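Local structure of capsule biosynthesis protein CapD proenzyme (Bacillus anthracis, 3G9K) at residues T244-V257 and K270-R282. The protein cleaves the poly-gamma-D-glutamate capsule and joins the fragments through an amide bond to meso-diaminopimelic acid of the peptidoglycan. Residues are numbered along the deposited sequence; the frame is centred on the assembly and turned at random.
Sequences TLLQMLKLAEKKEV and KMEEISRIAYQDR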
loop_
_atom_site.group_PDB
_atom_site.type_symbol
_atom_site.label_atom_id
_atom_site.label_comp_id
_atom_site.label_asym_id
_atom_site.label_seq_id
_atom_site.Cartn_x
_atom_site.Cartn_y
_atom_site.Cartn_z
ATOM N N THR A 244 3.489 9.059 -12.051
ATOM C CA THR A 244 3.751 7.987 -13.007
ATOM C C THR A 244 2.483 7.210 -13.327
ATOM O O THR A 244 2.228 6.902 -14.467
ATOM C CB THR A 244 4.836 7.045 -12.479
ATOM O OG1 THR A 244 6.022 7.794 -12.206
ATOM C CG2 THR A 244 5.166 5.943 -13.487
ATOM N N LEU A 245 1.691 6.891 -12.309
ATOM C CA LEU A 245 0.458 6.132 -12.520
ATOM C C LEU A 245 -0.523 6.911 -13.375
ATOM O O LEU A 245 -1.078 6.371 -14.334
ATOM C CB LEU A 245 -0.185 5.791 -11.167
ATOM C CG LEU A 245 -1.625 5.289 -11.188
ATOM C CD1 LEU A 245 -1.837 4.101 -12.135
ATOM C CD2 LEU A 245 -2.018 4.943 -9.735
ATOM N N LEU A 246 -0.700 8.195 -13.066
ATOM C CA LEU A 246 -1.647 9.034 -13.805
ATOM C C LEU A 246 -1.220 9.335 -15.268
ATOM O O LEU A 246 -2.048 9.374 -16.170
ATOM C CB LEU A 246 -1.845 10.365 -13.070
ATOM C CG LEU A 246 -3.257 10.933 -12.959
ATOM C CD1 LEU A 246 -3.214 12.399 -12.528
ATOM C CD2 LEU A 246 -4.136 10.691 -14.153
ATOM N N GLN A 247 0.060 9.598 -15.469
ATOM C CA GLN A 247 0.633 9.635 -16.809
ATOM C C GLN A 247 0.311 8.379 -17.638
ATOM O O GLN A 247 -0.123 8.483 -18.800
ATOM C CB GLN A 247 2.156 9.793 -16.726
ATOM C CG GLN A 247 2.609 11.155 -16.263
ATOM C CD GLN A 247 4.113 11.236 -16.055
ATOM O OE1 GLN A 247 4.798 10.211 -15.935
ATOM N NE2 GLN A 247 4.647 12.479 -16.033
HETATM N N MSE A 248 0.533 7.235 -17.049
HETATM C CA MSE A 248 0.245 5.957 -17.699
HETATM C C MSE A 248 -1.244 5.767 -18.007
HETATM O O MSE A 248 -1.595 5.287 -19.085
HETATM C CB MSE A 248 0.772 4.791 -16.870
HETATM C CG MSE A 248 2.279 4.624 -16.911
HETATM SE SE MSE A 248 2.956 3.135 -15.908
HETATM C CE MSE A 248 1.977 1.694 -16.728
ATOM N N LEU A 249 -2.102 6.110 -17.045
ATOM C CA LEU A 249 -3.542 6.066 -17.274
ATOM C C LEU A 249 -3.921 6.986 -18.439
ATOM O O LEU A 249 -4.688 6.587 -19.304
ATOM C CB LEU A 249 -4.319 6.476 -16.022
ATOM C CG LEU A 249 -4.279 5.514 -14.813
ATOM C CD1 LEU A 249 -4.877 6.205 -13.595
ATOM C CD2 LEU A 249 -5.012 4.164 -15.092
ATOM N N LYS A 250 -3.393 8.214 -18.426
ATOM C CA LYS A 250 -3.712 9.206 -19.456
ATOM C C LYS A 250 -3.145 8.803 -20.827
ATOM O O LYS A 250 -3.855 8.894 -21.837
ATOM C CB LYS A 250 -3.255 10.588 -19.032
ATOM C CG LYS A 250 -4.058 11.167 -17.885
ATOM C CD LYS A 250 -3.602 12.569 -17.557
ATOM C CE LYS A 250 -4.134 13.579 -18.588
ATOM N NZ LYS A 250 -5.580 13.912 -18.423
ATOM N N LEU A 251 -1.900 8.339 -20.854
ATOM C CA LEU A 251 -1.331 7.692 -22.043
ATOM C C LEU A 251 -2.183 6.530 -22.596
ATOM O O LEU A 251 -2.375 6.428 -23.810
ATOM C CB LEU A 251 0.100 7.222 -21.757
ATOM C CG LEU A 251 1.182 8.329 -21.747
ATOM C CD1 LEU A 251 2.495 7.883 -21.079
ATOM C CD2 LEU A 251 1.431 8.791 -23.202
ATOM N N ALA A 252 -2.688 5.640 -21.723
ATOM C CA ALA A 252 -3.510 4.510 -22.165
ATOM C C ALA A 252 -4.864 4.963 -22.720
ATOM O O ALA A 252 -5.360 4.403 -23.696
ATOM C CB ALA A 252 -3.688 3.493 -21.017
ATOM N N GLU A 253 -5.458 5.982 -22.095
ATOM C CA GLU A 253 -6.664 6.620 -22.616
ATOM C C GLU A 253 -6.441 7.180 -24.038
ATOM O O GLU A 253 -7.210 6.888 -24.959
ATOM C CB GLU A 253 -7.101 7.759 -21.697
ATOM C CG GLU A 253 -8.252 8.592 -22.248
ATOM C CD GLU A 253 -8.875 9.517 -21.235
ATOM O OE1 GLU A 253 -8.215 9.846 -20.204
ATOM O OE2 GLU A 253 -10.028 9.932 -21.492
ATOM N N LYS A 254 -5.394 7.987 -24.190
ATOM C CA LYS A 254 -5.135 8.719 -25.450
ATOM C C LYS A 254 -4.772 7.782 -26.583
ATOM O O LYS A 254 -5.181 7.968 -27.723
ATOM C CB LYS A 254 -3.977 9.696 -25.261
ATOM C CG LYS A 254 -3.833 10.651 -26.416
ATOM C CD LYS A 254 -2.802 11.721 -26.174
ATOM C CE LYS A 254 -2.747 12.686 -27.382
ATOM N NZ LYS A 254 -1.374 13.195 -27.565
ATOM N N LYS A 255 -3.983 6.773 -26.267
ATOM C CA LYS A 255 -3.560 5.798 -27.251
ATOM C C LYS A 255 -4.626 4.724 -27.457
ATOM O O LYS A 255 -4.461 3.836 -28.283
ATOM C CB LYS A 255 -2.219 5.216 -26.834
ATOM C CG LYS A 255 -1.174 6.318 -26.630
ATOM C CD LYS A 255 0.239 5.777 -26.651
ATOM C CE LYS A 255 1.232 6.768 -26.052
ATOM N NZ LYS A 255 2.499 6.771 -26.834
ATOM N N GLU A 256 -5.739 4.824 -26.733
ATOM C CA GLU A 256 -6.885 3.922 -26.914
ATOM C C GLU A 256 -6.474 2.451 -26.936
ATOM O O GLU A 256 -6.947 1.671 -27.772
ATOM C CB GLU A 256 -7.638 4.262 -28.197
ATOM C CG GLU A 256 -8.251 5.643 -28.189
ATOM C CD GLU A 256 -8.874 5.988 -29.522
ATOM O OE1 GLU A 256 -8.192 5.811 -30.565
ATOM O OE2 GLU A 256 -10.044 6.428 -29.525
ATOM N N VAL A 257 -5.596 2.077 -26.008
ATOM C CA VAL A 257 -5.101 0.709 -25.939
ATOM C C VAL A 257 -6.206 -0.285 -25.639
ATOM O O VAL A 257 -6.076 -1.466 -25.950
ATOM C CB VAL A 257 -4.007 0.547 -24.884
ATOM C CG1 VAL A 257 -2.793 1.323 -25.296
ATOM C CG2 VAL A 257 -4.514 1.000 -23.509
ATOM N N LYS A 270 1.727 -2.620 -26.255
ATOM C CA LYS A 270 1.358 -1.221 -26.154
ATOM C C LYS A 270 1.466 -0.719 -24.710
ATOM O O LYS A 270 1.649 0.428 -24.470
ATOM C CB LYS A 270 -0.044 -1.001 -26.709
ATOM C CG LYS A 270 -0.120 -0.867 -28.235
ATOM C CD LYS A 270 -1.519 -0.608 -28.716
ATOM C CE LYS A 270 -1.579 -0.074 -30.154
ATOM N NZ LYS A 270 -2.917 0.354 -30.582
HETATM N N MSE A 271 1.211 -1.624 -23.725
HETATM C CA MSE A 271 1.353 -1.302 -22.304
HETATM C C MSE A 271 2.828 -1.184 -21.932
HETATM O O MSE A 271 3.205 -0.321 -21.127
HETATM C CB MSE A 271 0.651 -2.341 -21.418
HETATM C CG MSE A 271 -0.847 -2.110 -21.234
HETATM SE SE MSE A 271 -1.262 -0.336 -20.496
HETATM C CE MSE A 271 -3.193 -0.478 -20.517
ATOM N N GLU A 272 3.685 -1.996 -22.608
ATOM C CA GLU A 272 5.087 -1.947 -22.322
ATOM C C GLU A 272 5.604 -0.621 -22.751
ATOM O O GLU A 272 6.467 -0.077 -22.146
ATOM C CB GLU A 272 5.840 -3.012 -23.088
ATOM C CG GLU A 272 7.301 -3.133 -22.745
ATOM C CD GLU A 272 8.212 -2.133 -23.447
ATOM O OE1 GLU A 272 7.903 -1.724 -24.555
ATOM O OE2 GLU A 272 9.230 -1.765 -22.867
ATOM N N GLU A 273 5.076 -0.132 -23.840
ATOM C CA GLU A 273 5.543 1.128 -24.394
ATOM C C GLU A 273 5.171 2.276 -23.454
ATOM O O GLU A 273 6.027 3.079 -23.100
ATOM C CB GLU A 273 4.968 1.337 -25.806
ATOM C CG GLU A 273 5.445 0.289 -26.832
ATOM C CD GLU A 273 4.559 0.224 -28.086
ATOM O OE1 GLU A 273 4.069 1.285 -28.530
ATOM O OE2 GLU A 273 4.359 -0.886 -28.634
ATOM N N ILE A 274 3.904 2.310 -23.028
ATOM C CA ILE A 274 3.383 3.358 -22.126
ATOM C C ILE A 274 4.132 3.396 -20.790
ATOM O O ILE A 274 4.423 4.477 -20.269
ATOM C CB ILE A 274 1.857 3.177 -21.874
ATOM C CG1 ILE A 274 1.060 3.477 -23.149
ATOM C CG2 ILE A 274 1.370 4.092 -20.740
ATOM C CD1 ILE A 274 -0.385 3.015 -23.126
ATOM N N SER A 275 4.456 2.220 -20.245
ATOM C CA SER A 275 5.153 2.146 -18.970
ATOM C C SER A 275 6.616 2.586 -19.067
ATOM O O SER A 275 7.102 3.262 -18.184
ATOM C CB SER A 275 5.052 0.751 -18.345
ATOM O OG SER A 275 5.545 -0.241 -19.207
ATOM N N ARG A 276 7.335 2.206 -20.120
ATOM C CA ARG A 276 8.732 2.651 -20.197
ATOM C C ARG A 276 8.802 4.155 -20.489
ATOM O O ARG A 276 9.641 4.832 -19.935
ATOM C CB ARG A 276 9.583 1.801 -21.146
ATOM C CG ARG A 276 9.258 1.916 -22.585
ATOM C CD ARG A 276 10.495 1.737 -23.496
ATOM N NE ARG A 276 10.032 2.041 -24.846
ATOM C CZ ARG A 276 9.553 1.148 -25.711
ATOM N NH1 ARG A 276 9.565 -0.148 -25.439
ATOM N NH2 ARG A 276 9.106 1.547 -26.894
ATOM N N ILE A 277 7.875 4.694 -21.274
ATOM C CA ILE A 277 7.810 6.150 -21.435
ATOM C C ILE A 277 7.694 6.825 -20.069
ATOM O O ILE A 277 8.505 7.660 -19.706
ATOM C CB ILE A 277 6.623 6.608 -22.301
ATOM C CG1 ILE A 277 6.843 6.213 -23.766
ATOM C CG2 ILE A 277 6.481 8.119 -22.227
ATOM C CD1 ILE A 277 5.615 6.415 -24.665
ATOM N N ALA A 278 6.685 6.433 -19.301
ATOM C CA ALA A 278 6.449 7.048 -18.002
ATOM C C ALA A 278 7.599 6.799 -17.021
ATOM O O ALA A 278 8.004 7.717 -16.307
ATOM C CB ALA A 278 5.134 6.564 -17.425
ATOM N N TYR A 279 8.121 5.572 -16.975
ATOM C CA TYR A 279 9.233 5.261 -16.069
ATOM C C TYR A 279 10.462 6.084 -16.431
ATOM O O TYR A 279 11.184 6.559 -15.550
ATOM C CB TYR A 279 9.596 3.782 -16.087
ATOM C CG TYR A 279 8.694 2.891 -15.231
ATOM C CD1 TYR A 279 9.245 1.987 -14.320
ATOM C CD2 TYR A 279 7.301 2.953 -15.336
ATOM C CE1 TYR A 279 8.437 1.165 -13.549
ATOM C CE2 TYR A 279 6.479 2.130 -14.560
ATOM C CZ TYR A 279 7.050 1.234 -13.682
ATOM O OH TYR A 279 6.247 0.415 -12.911
ATOM N N GLN A 280 10.691 6.259 -17.731
ATOM C CA GLN A 280 11.772 7.132 -18.198
ATOM C C GLN A 280 11.629 8.552 -17.648
ATOM O O GLN A 280 12.550 9.093 -17.022
ATOM C CB GLN A 280 11.793 7.172 -19.725
ATOM C CG GLN A 280 12.400 5.935 -20.357
ATOM C CD GLN A 280 12.476 6.035 -21.870
ATOM O OE1 GLN A 280 12.080 7.055 -22.470
ATOM N NE2 GLN A 280 12.981 4.978 -22.501
ATOM N N ASP A 281 10.463 9.141 -17.893
ATOM C CA ASP A 281 10.116 10.479 -17.415
ATOM C C ASP A 281 10.357 10.662 -15.905
ATOM O O ASP A 281 10.781 11.731 -15.463
ATOM C CB ASP A 281 8.638 10.757 -17.735
ATOM C CG ASP A 281 8.355 12.223 -17.960
ATOM O OD1 ASP A 281 8.445 12.668 -19.119
ATOM O OD2 ASP A 281 8.023 12.928 -16.989
ATOM N N ARG A 282 10.062 9.626 -15.117
ATOM C CA ARG A 282 10.324 9.640 -13.676
ATOM C C ARG A 282 11.818 9.642 -13.417
ATOM O O ARG A 282 12.295 10.304 -12.502
ATOM C CB ARG A 282 9.702 8.406 -13.020
ATOM C CG ARG A 282 9.775 8.344 -11.500
ATOM C CD ARG A 282 9.085 7.059 -11.057
ATOM N NE ARG A 282 9.136 6.799 -9.620
ATOM C CZ ARG A 282 10.080 6.095 -9.001
ATOM N NH1 ARG A 282 9.987 5.901 -7.692
ATOM N NH2 ARG A 282 11.113 5.583 -9.666
HETATM O O HOH W 1 6.673 9.450 -14.205
HETATM O O HOH W 2 -2.427 3.016 -29.948
#
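A helical hairpin in the larger chain of this gamma-glutamyltranspeptidase-family enzyme brings Met248, a selenomethionine, against Ile274, Ser275, Ala278 and Tyr279, a knob set into a four-residue hole. The helix axes of 244-254 and 270-282 run roughly antiparallel, with 144° between their directions, and approach to 9.2 Å. Ala278 CB lies 3.5 Å from Met248 CG, a tight fit. The extended chi2 (-179°) carries SE to the edge of the Tyr279 ring, a Met-aromatic contact with SE 3.9 Å from CE2, and the turn at chi3 (57°) then lays CE against Ser275 CB. The Tyr279 OH makes a hydrogen bond to the backbone O of Asn80 of the other CapD chain. Toward the turn, Ile274 divides its branches: CG2 presses on Leu251 CB (3.5 Å), while CD1 enters between Ala252 and Val257, whose CG2 meets Met271 CE. A Schellman motif at Glu256 closes helix 244-254. No direct hydrogen bond joins the segments. Instead, one water accepts from Thr244 OG1 and donates to Gln247 OE1 and Ala278 O, Gln247 NE2 being hydrogen-bonded to Met299 O; another links Lys255 O to Lys270 NZ, which also pairs with Asp260. Apolar interlocking thus supplies most of the contact, with water supplying the polar links near either end.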